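Local atomic coordinates of type I modular polyketide synthase (Streptomyces albus subsp. albus, PDB entry 6IYT), a protein that probably selects an extender unit such as ethylmalonyl-CoA and loads its acyl group onto an acyl carrier protein during salinomycin polyketide assembly. Residues G127-Q131 with L184-L188; G248-A253 with G291-L296; E274-A279 with S319-Q323; E339-G343 with S357-D362; V392-P398 with Q418-R423. All coordinates share one frame; numbering follows the deposited sequence.

Contact 1: residues G127-Q131 with L184-L188; sequences GQGSQ and LQPVL
Gln128 and Gln131 lie against Leu184 and Leu188 of helix 181-200. Both glutamines belong to the GQGSQ motif of acyltransferases, the loop that follows strand 120-125. In related enzymes this loop runs past the nucleophile and contributes to the oxyanion hole, and it probably does so here.

Apolar contacts carry most of the interface. Leu184 and Leu188 sit one helical turn apart, and their methyls form a ridge facing the loop. Leu184 CD1 lies 3.9 Å from Gln131 CB. Leu188 CD1 meets the same carbon at 4.0 Å, so Gln131 CB rests between the two leucines. Gln128 is gripped in a similar way through its aliphatic part. Its CG is 3.9 Å from Leu188 CD2 and about as far from Leu184 CD2. The Gln128 chain crosses that of Leu188 at about a right angle.

No clear hydrogen bond crosses between the segments; polar bonds lie within the loop or go to other parts of the chain. Gln131 CG stands between the backbone N and the carbonyl carbon (chi1 62°), and the chain bends again at chi2. These two turns fold the amide back over its own loop, while NE2 stays 3.7 Å from Leu184 CD2. NE2 also has a weak hydrogen bond to Gly314 O. Ser130 OG is hydrogen-bonded to His397 O, in the loop after strand 388-393.

Gly127 O is buried and has no polar partner in the model. The folded amide closes the loop through Gly129 N, which donates to Gln131 OE1 over 2.8 Å, tilted 24° from the carbonyl plane.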
# COMPACT_ATOMS: atom_id res chain seq x y z
N GLY A 127 -2.39 -2.40 7.90
CA GLY A 127 -2.68 -3.72 8.50
C GLY A 127 -3.76 -4.44 7.73
O GLY A 127 -3.81 -4.39 6.49
N GLN A 128 -4.64 -5.12 8.44
CA GLN A 128 -5.67 -5.90 7.77
C GLN A 128 -6.71 -4.97 7.18
O GLN A 128 -6.86 -3.83 7.62
CB GLN A 128 -6.30 -6.90 8.72
CG GLN A 128 -5.76 -8.29 8.55
CD GLN A 128 -6.09 -9.20 9.70
OE1 GLN A 128 -7.22 -9.72 9.80
NE2 GLN A 128 -5.16 -9.38 10.58
N GLY A 129 -7.36 -5.42 6.12
CA GLY A 129 -8.35 -4.61 5.42
C GLY A 129 -8.00 -4.48 3.95
O GLY A 129 -8.85 -4.12 3.11
N SER A 130 -6.72 -4.75 3.65
CA SER A 130 -6.15 -4.66 2.29
C SER A 130 -6.59 -5.81 1.36
O SER A 130 -6.34 -5.77 0.15
CB SER A 130 -4.61 -4.67 2.39
OG SER A 130 -4.12 -3.39 2.11
N GLN A 131 -6.97 -6.92 1.96
CA GLN A 131 -6.95 -8.18 1.26
C GLN A 131 -8.12 -8.26 0.28
O GLN A 131 -9.20 -7.76 0.57
CB GLN A 131 -7.02 -9.36 2.31
CG GLN A 131 -8.29 -9.39 3.16
CD GLN A 131 -8.18 -8.61 4.48
OE1 GLN A 131 -7.32 -7.76 4.65
NE2 GLN A 131 -9.03 -8.97 5.46
N LEU A 184 -3.43 -15.28 6.68
CA LEU A 184 -3.55 -13.96 6.08
C LEU A 184 -2.39 -13.02 6.41
O LEU A 184 -1.87 -12.32 5.52
CB LEU A 184 -4.87 -13.32 6.52
CG LEU A 184 -5.21 -11.98 5.93
CD1 LEU A 184 -5.29 -12.10 4.43
CD2 LEU A 184 -6.55 -11.49 6.51
N GLN A 185 -2.04 -12.90 7.70
CA GLN A 185 -1.03 -11.89 8.06
C GLN A 185 0.31 -12.17 7.36
O GLN A 185 0.90 -11.28 6.80
CB GLN A 185 -0.88 -11.75 9.55
CG GLN A 185 -2.12 -11.21 10.23
CD GLN A 185 -1.86 -10.65 11.62
OE1 GLN A 185 -0.71 -10.54 12.06
NE2 GLN A 185 -2.91 -10.20 12.28
N PRO A 186 0.77 -13.44 7.34
CA PRO A 186 2.04 -13.61 6.65
C PRO A 186 1.94 -13.46 5.14
O PRO A 186 2.92 -12.98 4.49
CB PRO A 186 2.45 -15.07 7.04
CG PRO A 186 1.74 -15.32 8.33
CD PRO A 186 0.40 -14.63 8.12
N VAL A 187 0.77 -13.74 4.58
CA VAL A 187 0.56 -13.51 3.14
C VAL A 187 0.52 -11.99 2.82
O VAL A 187 1.21 -11.53 1.93
CB VAL A 187 -0.71 -14.17 2.65
CG1 VAL A 187 -1.10 -13.62 1.30
CG2 VAL A 187 -0.52 -15.67 2.59
N LEU A 188 -0.19 -11.22 3.64
CA LEU A 188 -0.19 -9.75 3.53
C LEU A 188 1.20 -9.15 3.63
O LEU A 188 1.52 -8.23 2.91
CB LEU A 188 -1.09 -9.14 4.59
CG LEU A 188 -2.46 -8.56 4.24
CD1 LEU A 188 -3.05 -9.05 2.95
CD2 LEU A 188 -3.44 -8.68 5.41

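Contact 2: residues G248-A253 with G291-L296; sequences GKGAVA and GQVAAL
Ala251 and Gly291 form an antiparallel hydrogen-bonded pair. They join strand 251-255 to strand 286-291 just where helix 293-305 begins. The order of the strands, with helices 259-266 and 293-305, fits the ferredoxin-like small subdomain of the acyltransferase fold. Ala251 N donates to Gly291 O, and Gly291 N returns a bond to Ala251 O at 3.0 Å.

Leu296 is the main side chain of the contact. Its CG is anti to the backbone N (chi1 -164°), and this sends both methyls down from the helix onto the strand. The two branches have different tasks. CD2 lies over the Ala251 peptide, 3.6 Å from Ala251 C, and also touches Ala251 CB. CD1 reaches further along and meets Ala253 CB at 3.9 Å. Leu276 and Val289 pack on the same leucine from the sheet.

Val293 works at the open end. Its CG2 is anti to the carbonyl carbon and lies beside the backbone N, which brings this methyl to 3.7 Å from Gly250 N. Gly250 passes close to the end of the neighbouring strand, with Gly250 CA 3.0 Å from Gly291 O. A water bridges the loop and the helix start. It donates to Gly248 O and accepts from Val293 N. The ammonium of Lys249 points elsewhere, to Glu245 O.

Gln292 holds the N-cap position. Its side chain is extended, and the rotation of the amide (chi3 90°) sets OE1 toward Ala295 N, which donates on a lone pair, in the carbonyl plane, at 3.1 Å.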
# COMPACT_ATOMS: atom_id res chain seq x y z
N GLY A 248 -12.62 -15.21 17.73
CA GLY A 248 -13.94 -15.39 18.32
C GLY A 248 -14.23 -14.46 19.49
O GLY A 248 -15.37 -14.24 19.85
N LYS A 249 -13.19 -13.97 20.13
CA LYS A 249 -13.35 -13.16 21.35
C LYS A 249 -13.48 -11.68 21.05
O LYS A 249 -13.75 -10.88 21.96
CB LYS A 249 -12.19 -13.43 22.28
CG LYS A 249 -12.10 -14.89 22.67
CD LYS A 249 -11.02 -15.15 23.67
CE LYS A 249 -11.13 -16.57 24.22
NZ LYS A 249 -9.84 -17.31 24.16
N GLY A 250 -13.21 -11.29 19.80
CA GLY A 250 -13.18 -9.89 19.44
C GLY A 250 -12.82 -9.69 17.99
O GLY A 250 -12.44 -10.62 17.31
N ALA A 251 -12.98 -8.45 17.52
CA ALA A 251 -12.55 -8.06 16.23
C ALA A 251 -12.32 -6.54 16.23
O ALA A 251 -12.36 -5.89 17.29
CB ALA A 251 -13.57 -8.47 15.19
N VAL A 252 -12.01 -5.99 15.07
CA VAL A 252 -11.86 -4.55 14.90
C VAL A 252 -12.75 -4.06 13.74
O VAL A 252 -12.85 -4.71 12.76
CB VAL A 252 -10.43 -4.17 14.53
CG1 VAL A 252 -10.29 -2.70 14.23
CG2 VAL A 252 -9.47 -4.60 15.60
N ALA A 253 -13.33 -2.91 13.95
CA ALA A 253 -14.18 -2.27 12.96
C ALA A 253 -13.64 -0.90 12.60
O ALA A 253 -13.13 -0.17 13.44
CB ALA A 253 -15.61 -2.13 13.49
N GLY A 291 -12.97 -4.77 20.04
CA GLY A 291 -13.54 -5.37 21.21
C GLY A 291 -14.39 -6.58 20.91
O GLY A 291 -14.37 -7.12 19.79
N GLN A 292 -15.26 -6.92 21.85
CA GLN A 292 -16.06 -8.12 21.78
C GLN A 292 -16.94 -8.09 20.53
O GLN A 292 -17.46 -7.05 20.17
CB GLN A 292 -16.94 -8.19 23.04
CG GLN A 292 -17.90 -9.33 23.07
CD GLN A 292 -19.13 -8.99 23.88
OE1 GLN A 292 -20.10 -8.48 23.33
NE2 GLN A 292 -18.97 -8.97 25.19
N VAL A 293 -17.09 -9.24 19.87
CA VAL A 293 -17.74 -9.28 18.55
C VAL A 293 -19.20 -8.82 18.62
O VAL A 293 -19.64 -8.02 17.80
CB VAL A 293 -17.68 -10.69 17.94
CG1 VAL A 293 -18.47 -10.74 16.62
CG2 VAL A 293 -16.23 -11.09 17.72
N ALA A 294 -19.95 -9.34 19.59
CA ALA A 294 -21.38 -9.00 19.68
C ALA A 294 -21.59 -7.51 19.87
O ALA A 294 -22.39 -6.88 19.15
CB ALA A 294 -22.02 -9.78 20.82
N ALA A 295 -20.85 -6.92 20.80
CA ALA A 295 -20.91 -5.48 21.05
C ALA A 295 -20.48 -4.69 19.81
O ALA A 295 -21.08 -3.65 19.44
CB ALA A 295 -20.02 -5.13 22.22
N LEU A 296 -19.43 -5.18 19.16
CA LEU A 296 -18.91 -4.51 17.98
C LEU A 296 -19.92 -4.50 16.86
O LEU A 296 -20.13 -3.46 16.19
CB LEU A 296 -17.63 -5.19 17.52
CG LEU A 296 -16.79 -4.39 16.55
CD1 LEU A 296 -16.22 -3.13 17.21
CD2 LEU A 296 -15.67 -5.26 16.00
O HOH W 1 -16.70 -11.96 21.14

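Contact 3: residues E274-A279 with S319-Q323; sequences EVLSIA and SHCAQ
Ala279 and His320 make the close, buried end of this contact. Their CB atoms are 3.7 Å apart. Ala279 O lies at the same distance from His320 CB and approaches the ring obliquely. His320 CG is anti to the carbonyl carbon (chi1 -58°), and the imidazole is carried past Ala279 rather than onto it. Both ring nitrogens are engaged beyond the two segments. NE2 is hydrogen-bonded to Ser213 OG, and ND1 to Arg372 O. Next along, Cys321 CB fits against Ser277 OG at 3.2 Å. Ala290 covers Cys321 from the neighbouring strand.

Ser213 lies in a GxSxG sequence that fits a nucleophile elbow. With His320 it probably forms the Ser-His pair of the acyltransferase family. The contact therefore sets the histidine loop against the first residues of strand 276-283 in the small subdomain. One water helps to position the loop. It accepts from Ser277 OG and donates to Ile278 O and to His320 O, the last at 2.6 Å.

The other end is more exposed and rests on one direct bond and water. Glu274 is exposed, but its fully extended chain (chi1 -177°) carries the carboxylate across to the start of the 3-10 turn. There Ala322 N donates to Glu274 OE1 over 2.9 Å, on the syn side and 24° out of the carboxylate plane. Ala322 CB lies beside the same oxygen. At Val275 the two segments are bridged by a second water. It donates to Val275 O and accepts from Gln323 NE2, which is also hydrogen-bonded to Lys249 O.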
# COMPACT_ATOMS: atom_id res chain seq x y z
N GLU A 274 -13.77 -3.01 30.21
CA GLU A 274 -13.55 -2.58 28.83
C GLU A 274 -14.14 -3.61 27.87
O GLU A 274 -13.69 -4.76 27.85
CB GLU A 274 -12.07 -2.39 28.55
CG GLU A 274 -11.78 -1.87 27.14
CD GLU A 274 -10.30 -1.79 26.85
OE1 GLU A 274 -9.80 -2.62 26.05
OE2 GLU A 274 -9.65 -0.87 27.37
N VAL A 275 -15.12 -3.20 27.07
CA VAL A 275 -15.74 -4.12 26.11
C VAL A 275 -15.38 -3.66 24.68
O VAL A 275 -15.05 -4.49 23.81
CB VAL A 275 -17.25 -4.20 26.31
CG1 VAL A 275 -17.92 -4.95 25.17
CG2 VAL A 275 -17.57 -4.86 27.65
N LEU A 276 -15.42 -2.35 24.47
CA LEU A 276 -15.03 -1.73 23.24
C LEU A 276 -14.09 -0.57 23.53
O LEU A 276 -14.23 0.14 24.56
CB LEU A 276 -16.26 -1.16 22.50
CG LEU A 276 -17.34 -2.14 22.06
CD1 LEU A 276 -18.40 -1.38 21.30
CD2 LEU A 276 -16.76 -3.24 21.19
N SER A 277 -13.18 -0.31 22.62
CA SER A 277 -12.23 0.78 22.79
C SER A 277 -11.67 1.22 21.49
O SER A 277 -11.67 0.49 20.53
CB SER A 277 -11.10 0.38 23.75
OG SER A 277 -10.42 -0.72 23.29
N ILE A 278 -11.28 2.47 21.42
CA ILE A 278 -10.74 2.96 20.17
C ILE A 278 -9.36 2.34 19.94
O ILE A 278 -8.45 2.41 20.84
CB ILE A 278 -10.67 4.49 20.16
CG1 ILE A 278 -12.10 5.05 20.08
CG2 ILE A 278 -9.83 4.98 19.01
CD1 ILE A 278 -12.16 6.53 19.81
N ALA A 279 -9.22 1.70 18.77
CA ALA A 279 -8.05 0.89 18.42
C ALA A 279 -7.11 1.62 17.48
O ALA A 279 -5.97 1.20 17.29
CB ALA A 279 -8.48 -0.41 17.78
N SER A 319 -7.06 -6.96 18.73
CA SER A 319 -5.80 -6.36 19.10
C SER A 319 -6.04 -4.90 19.46
O SER A 319 -7.17 -4.39 19.35
CB SER A 319 -4.79 -6.48 17.94
OG SER A 319 -5.43 -6.23 16.71
N HIS A 320 -5.03 -4.25 20.00
CA HIS A 320 -5.07 -2.82 20.24
C HIS A 320 -6.10 -2.46 21.33
O HIS A 320 -6.68 -1.39 21.31
CB HIS A 320 -5.38 -2.05 18.94
CG HIS A 320 -4.40 -2.31 17.85
ND1 HIS A 320 -3.06 -2.00 17.97
CD2 HIS A 320 -4.50 -3.06 16.72
CE1 HIS A 320 -2.40 -2.44 16.92
NE2 HIS A 320 -3.23 -3.14 16.18
N CYS A 321 -6.31 -3.38 22.24
CA CYS A 321 -7.09 -3.14 23.43
C CYS A 321 -6.64 -4.11 24.53
O CYS A 321 -5.68 -4.87 24.35
CB CYS A 321 -8.58 -3.30 23.13
SG CYS A 321 -9.07 -4.99 22.83
N ALA A 322 -7.30 -4.05 25.70
CA ALA A 322 -6.89 -4.84 26.87
C ALA A 322 -6.96 -6.35 26.67
O ALA A 322 -6.40 -7.11 27.45
CB ALA A 322 -7.73 -4.44 28.08
N GLN A 323 -7.65 -6.80 25.62
CA GLN A 323 -7.66 -8.26 25.32
C GLN A 323 -6.27 -8.81 25.09
O GLN A 323 -6.05 -10.00 25.29
CB GLN A 323 -8.52 -8.58 24.10
CG GLN A 323 -10.02 -8.44 24.36
CD GLN A 323 -10.89 -9.17 23.34
OE1 GLN A 323 -10.49 -10.20 22.74
NE2 GLN A 323 -12.10 -8.65 23.14
O HOH W 2 -13.02 -6.24 24.63
O HOH W 3 -7.83 0.44 22.70

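Contact 4: residues E339-G343 with S357-D362; sequences EPREG and SGAELD
An ST turn at Ser357 runs into a type I beta turn from Gly358 to Leu361, and Pro340 and Glu342 pack on these turns. It is a loop-to-loop contact near the surface, leading into helix 363-371. The Pro340 ring lies over the peptide oxygens of the turn. Its CB is 3.3 Å from Gly358 O, and its CG is 3.4 Å from Ala359 O. CB also meets Leu361 CB. Glu342 takes the other end. Its CG, beside the backbone N (chi1 -61°), lies between Ser357 OG and Ala359 CB, 3.8 Å from the latter. Segment 339-343 is tied in by Gly343 N, which donates to Ser357 O at 2.7 Å.

The turn is held from within by Glu360. Both of its carboxylate oxygens use their syn lone pairs. OE1 takes Ser357 N, and OE2 takes Gly358 N. This two-bond grip fixes the carboxylate against the backbone. Arg341 turns away from the contact to bond Gly224 O, and Asp362 caps the next helix at Tyr365 N. Ser357 OG closes the ST turn by accepting from Ala359 N over 3.1 Å, with an angle of 167° at the hydrogen.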
# COMPACT_ATOMS: atom_id res chain seq x y z
N GLU A 339 16.38 -9.52 16.48
CA GLU A 339 17.59 -8.71 16.54
C GLU A 339 17.45 -7.46 15.68
O GLU A 339 17.96 -7.42 14.54
CB GLU A 339 18.78 -9.52 16.06
CG GLU A 339 19.04 -10.73 16.92
CD GLU A 339 19.67 -10.39 18.27
OE1 GLU A 339 19.98 -9.22 18.51
OE2 GLU A 339 19.87 -11.31 19.09
N PRO A 340 16.75 -6.47 16.19
CA PRO A 340 16.58 -5.23 15.46
C PRO A 340 17.88 -4.48 15.29
O PRO A 340 18.81 -4.64 16.11
CB PRO A 340 15.62 -4.43 16.34
CG PRO A 340 15.85 -4.95 17.73
CD PRO A 340 16.16 -6.41 17.54
N ARG A 341 17.93 -3.63 14.28
CA ARG A 341 19.12 -2.82 14.01
C ARG A 341 18.75 -1.55 13.29
O ARG A 341 17.64 -1.41 12.74
CB ARG A 341 20.17 -3.63 13.22
CG ARG A 341 19.76 -3.98 11.78
CD ARG A 341 19.13 -5.35 11.69
NE ARG A 341 18.66 -5.61 10.33
CZ ARG A 341 19.09 -6.61 9.58
NH1 ARG A 341 19.76 -7.60 10.13
NH2 ARG A 341 18.70 -6.71 8.33
N GLU A 342 19.70 -0.60 13.26
CA GLU A 342 19.46 0.68 12.62
C GLU A 342 19.31 0.47 11.10
O GLU A 342 20.05 -0.34 10.49
CB GLU A 342 20.59 1.72 13.00
CG GLU A 342 20.67 2.01 14.51
CD GLU A 342 21.60 3.19 14.95
OE1 GLU A 342 21.85 3.32 16.16
OE2 GLU A 342 21.97 4.03 14.13
N GLY A 343 18.18 0.95 10.56
CA GLY A 343 17.79 0.64 9.17
C GLY A 343 18.35 1.66 8.16
O GLY A 343 19.13 2.56 8.54
N SER A 357 15.18 4.53 14.58
CA SER A 357 16.23 4.08 13.69
C SER A 357 15.89 2.71 13.16
O SER A 357 16.32 2.31 12.06
CB SER A 357 17.56 4.00 14.44
OG SER A 357 17.51 3.06 15.50
N GLY A 358 15.24 1.94 14.02
CA GLY A 358 15.01 0.51 13.78
C GLY A 358 15.60 -0.38 14.84
O GLY A 358 15.06 -1.47 15.12
N ALA A 359 16.61 0.11 15.54
CA ALA A 359 17.31 -0.69 16.56
C ALA A 359 16.43 -0.93 17.78
O ALA A 359 16.75 -1.79 18.63
CB ALA A 359 18.60 -0.01 16.97
N GLU A 360 15.34 -0.17 17.88
CA GLU A 360 14.44 -0.16 19.06
C GLU A 360 13.36 -1.27 18.99
O GLU A 360 12.58 -1.44 19.95
CB GLU A 360 13.72 1.20 19.17
CG GLU A 360 14.60 2.44 19.08
CD GLU A 360 14.75 2.97 17.65
OE1 GLU A 360 15.10 4.14 17.48
OE2 GLU A 360 14.56 2.19 16.71
N LEU A 361 13.24 -1.94 17.82
CA LEU A 361 12.10 -2.81 17.52
C LEU A 361 12.25 -4.22 18.11
O LEU A 361 12.27 -5.20 17.38
CB LEU A 361 11.91 -2.93 16.01
CG LEU A 361 11.13 -1.87 15.25
CD1 LEU A 361 10.94 -0.54 15.95
CD2 LEU A 361 11.60 -1.73 13.81
N ASP A 362 12.43 -4.28 19.43
CA ASP A 362 12.64 -5.55 20.14
C ASP A 362 11.30 -6.15 20.56
O ASP A 362 10.23 -5.66 20.17
CB ASP A 362 13.55 -5.31 21.38
CG ASP A 362 12.95 -4.29 22.38
OD1 ASP A 362 11.75 -3.95 22.29
OD2 ASP A 362 13.73 -3.71 23.20
O HOH W 4 19.10 -2.91 19.05

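Contact 5: residues V392-P398 with Q418-R423; sequences VESSAHP and QGTLRR
Val392 and Glu393 run parallel to Gln418 and Gly419, and the pairing continues past the strand ends. Glu393 N donates to Gln418 O at 2.8 Å. Further on, Leu421 N donates to Ser395 O, and both bonds point nearly along the C=O axis. Between them a side chain replaces the backbone. Thr420 OG1, beside its own backbone N (chi1 -52°), gives its proton to Glu393 O at 2.8 Å.

His397 anchors the far end. Its CG is anti to the backbone N (chi1 180°), which brings ND1 to Arg423 N. The backbone N-H donates to ND1 over 3.0 Å, tilted 21° from the ring plane. Arg422 CG approaches the ring obliquely, 3.5 Å from ND1. Pro398 CD lies above one ring face, offset toward the rim.

The next shell fixes these groups. A water accepts from Thr420 N and donates to Leu421 O and Ser395 OG. Ser395 OG in turn donates to Glu393 OE2 at 2.6 Å, meeting it on the anti side. Val399 N and Leu400 N hold the same carboxylate, so it is clamped just ahead of helix 401-411.

Further out, Trp199 NE1 bonds Thr420 OG1, and Met192 O takes Ser394 OG, both from helix 181-200. Arg422 turns outward to a salt bridge with Glu425. Strand 388-393 lies between strand 120-125 and the edge strand 416-418. Two parallel strands joined through helix 401-411 are a beta-alpha-beta unit, typical of the alpha/beta large subdomain of acyltransferases.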
# COMPACT_ATOMS: atom_id res chain seq x y z
N VAL A 392 3.11 6.65 -0.44
CA VAL A 392 2.82 5.53 -1.32
C VAL A 392 2.38 4.36 -0.47
O VAL A 392 3.13 3.88 0.37
CB VAL A 392 4.06 5.13 -2.14
CG1 VAL A 392 3.82 3.83 -2.93
CG2 VAL A 392 4.49 6.26 -3.04
N GLU A 393 1.12 3.94 -0.61
CA GLU A 393 0.63 2.82 0.15
C GLU A 393 0.92 1.53 -0.60
O GLU A 393 0.38 1.28 -1.67
CB GLU A 393 -0.86 2.98 0.51
CG GLU A 393 -1.37 1.87 1.44
CD GLU A 393 -2.85 1.91 1.65
OE1 GLU A 393 -3.37 2.99 2.00
OE2 GLU A 393 -3.51 0.82 1.54
N SER A 394 1.84 0.75 -0.05
CA SER A 394 2.37 -0.44 -0.67
C SER A 394 1.48 -1.66 -0.38
O SER A 394 1.88 -2.59 0.34
CB SER A 394 3.79 -0.69 -0.15
OG SER A 394 4.46 -1.71 -0.89
N SER A 395 0.25 -1.63 -0.90
CA SER A 395 -0.80 -2.57 -0.50
C SER A 395 -1.65 -3.05 -1.69
O SER A 395 -1.62 -2.48 -2.75
CB SER A 395 -1.71 -1.91 0.52
OG SER A 395 -2.48 -0.92 -0.10
N ALA A 396 -2.39 -4.13 -1.46
CA ALA A 396 -3.26 -4.73 -2.46
C ALA A 396 -4.55 -3.91 -2.68
O ALA A 396 -5.21 -4.08 -3.67
CB ALA A 396 -3.62 -6.15 -2.03
N HIS A 397 -4.87 -3.00 -1.76
CA HIS A 397 -6.12 -2.21 -1.84
C HIS A 397 -6.01 -1.05 -0.88
O HIS A 397 -5.51 -1.24 0.21
CB HIS A 397 -7.34 -3.07 -1.46
CG HIS A 397 -8.64 -2.33 -1.51
ND1 HIS A 397 -9.26 -2.00 -2.69
CD2 HIS A 397 -9.43 -1.83 -0.53
CE1 HIS A 397 -10.34 -1.28 -2.45
NE2 HIS A 397 -10.45 -1.14 -1.14
N PRO A 398 -6.32 0.18 -1.34
CA PRO A 398 -5.89 1.36 -0.54
C PRO A 398 -6.79 1.57 0.65
O PRO A 398 -8.04 1.60 0.50
CB PRO A 398 -6.02 2.54 -1.49
CG PRO A 398 -6.49 2.02 -2.77
CD PRO A 398 -6.78 0.55 -2.68
N GLN A 418 -1.16 7.77 -2.68
CA GLN A 418 -1.22 6.94 -3.85
C GLN A 418 -1.20 5.49 -3.40
O GLN A 418 -0.32 5.10 -2.68
CB GLN A 418 -0.01 7.21 -4.72
CG GLN A 418 0.05 6.34 -5.92
CD GLN A 418 -1.07 6.60 -6.83
OE1 GLN A 418 -1.30 7.75 -7.20
NE2 GLN A 418 -1.86 5.57 -7.13
N GLY A 419 -2.18 4.71 -3.84
CA GLY A 419 -2.17 3.25 -3.64
C GLY A 419 -1.39 2.51 -4.73
O GLY A 419 -0.87 3.13 -5.66
N THR A 420 -1.30 1.19 -4.58
CA THR A 420 -0.62 0.37 -5.53
C THR A 420 -1.64 -0.45 -6.28
O THR A 420 -2.03 -0.06 -7.37
CB THR A 420 0.44 -0.52 -4.88
OG1 THR A 420 1.30 0.30 -4.07
CG2 THR A 420 1.26 -1.21 -5.93
N LEU A 421 -2.14 -1.53 -5.69
CA LEU A 421 -3.25 -2.24 -6.30
C LEU A 421 -4.59 -1.86 -5.70
O LEU A 421 -4.66 -1.01 -4.84
CB LEU A 421 -3.03 -3.76 -6.21
CG LEU A 421 -1.68 -4.31 -6.66
CD1 LEU A 421 -1.65 -5.85 -6.54
CD2 LEU A 421 -1.40 -3.90 -8.09
N ARG A 422 -5.66 -2.41 -6.27
CA ARG A 422 -6.98 -2.20 -5.78
C ARG A 422 -7.77 -3.46 -5.95
O ARG A 422 -7.39 -4.32 -6.74
CB ARG A 422 -7.64 -1.02 -6.52
CG ARG A 422 -8.87 -0.46 -5.85
CD ARG A 422 -9.17 0.97 -6.33
NE ARG A 422 -9.35 1.02 -7.78
CZ ARG A 422 -9.61 2.12 -8.47
NH1 ARG A 422 -9.58 3.30 -7.88
NH2 ARG A 422 -9.69 2.05 -9.80
N ARG A 423 -8.85 -3.62 -5.17
CA ARG A 423 -9.65 -4.83 -5.24
C ARG A 423 -10.06 -5.15 -6.71
O ARG A 423 -10.59 -4.31 -7.39
CB ARG A 423 -10.93 -4.68 -4.37
CG ARG A 423 -11.87 -5.85 -4.52
CD ARG A 423 -13.01 -5.78 -3.52
NE ARG A 423 -13.94 -6.90 -3.71
CZ ARG A 423 -14.89 -7.24 -2.85
NH1 ARG A 423 -15.01 -6.58 -1.71
NH2 ARG A 423 -15.73 -8.24 -3.14
O HOH W 5 -3.18 0.13 -2.62

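Contacts 1, 2 and 5 are buried, while contacts 3 and 4 are partly so. Contact 5 lies nearest the centre of the chain. It touches contact 1 through Ser130, so the loop after strand 120-125 and the loop after strand 388-393 are packed together. Contacts 2 and 3 share the mixed sheet, with centres about 9 Å apart, and are joined by Gln292 N to Val275 O. Contact 4 stands alone and touches no other. Contact 1 depends on apolar packing. Contact 2 adds a leucine on alanines to an antiparallel pair, contact 5 threonine and histidine bonds to a parallel one. Contact 3 mixes waters with a carboxylate, and contact 4 sets a proline and a glutamate on turns.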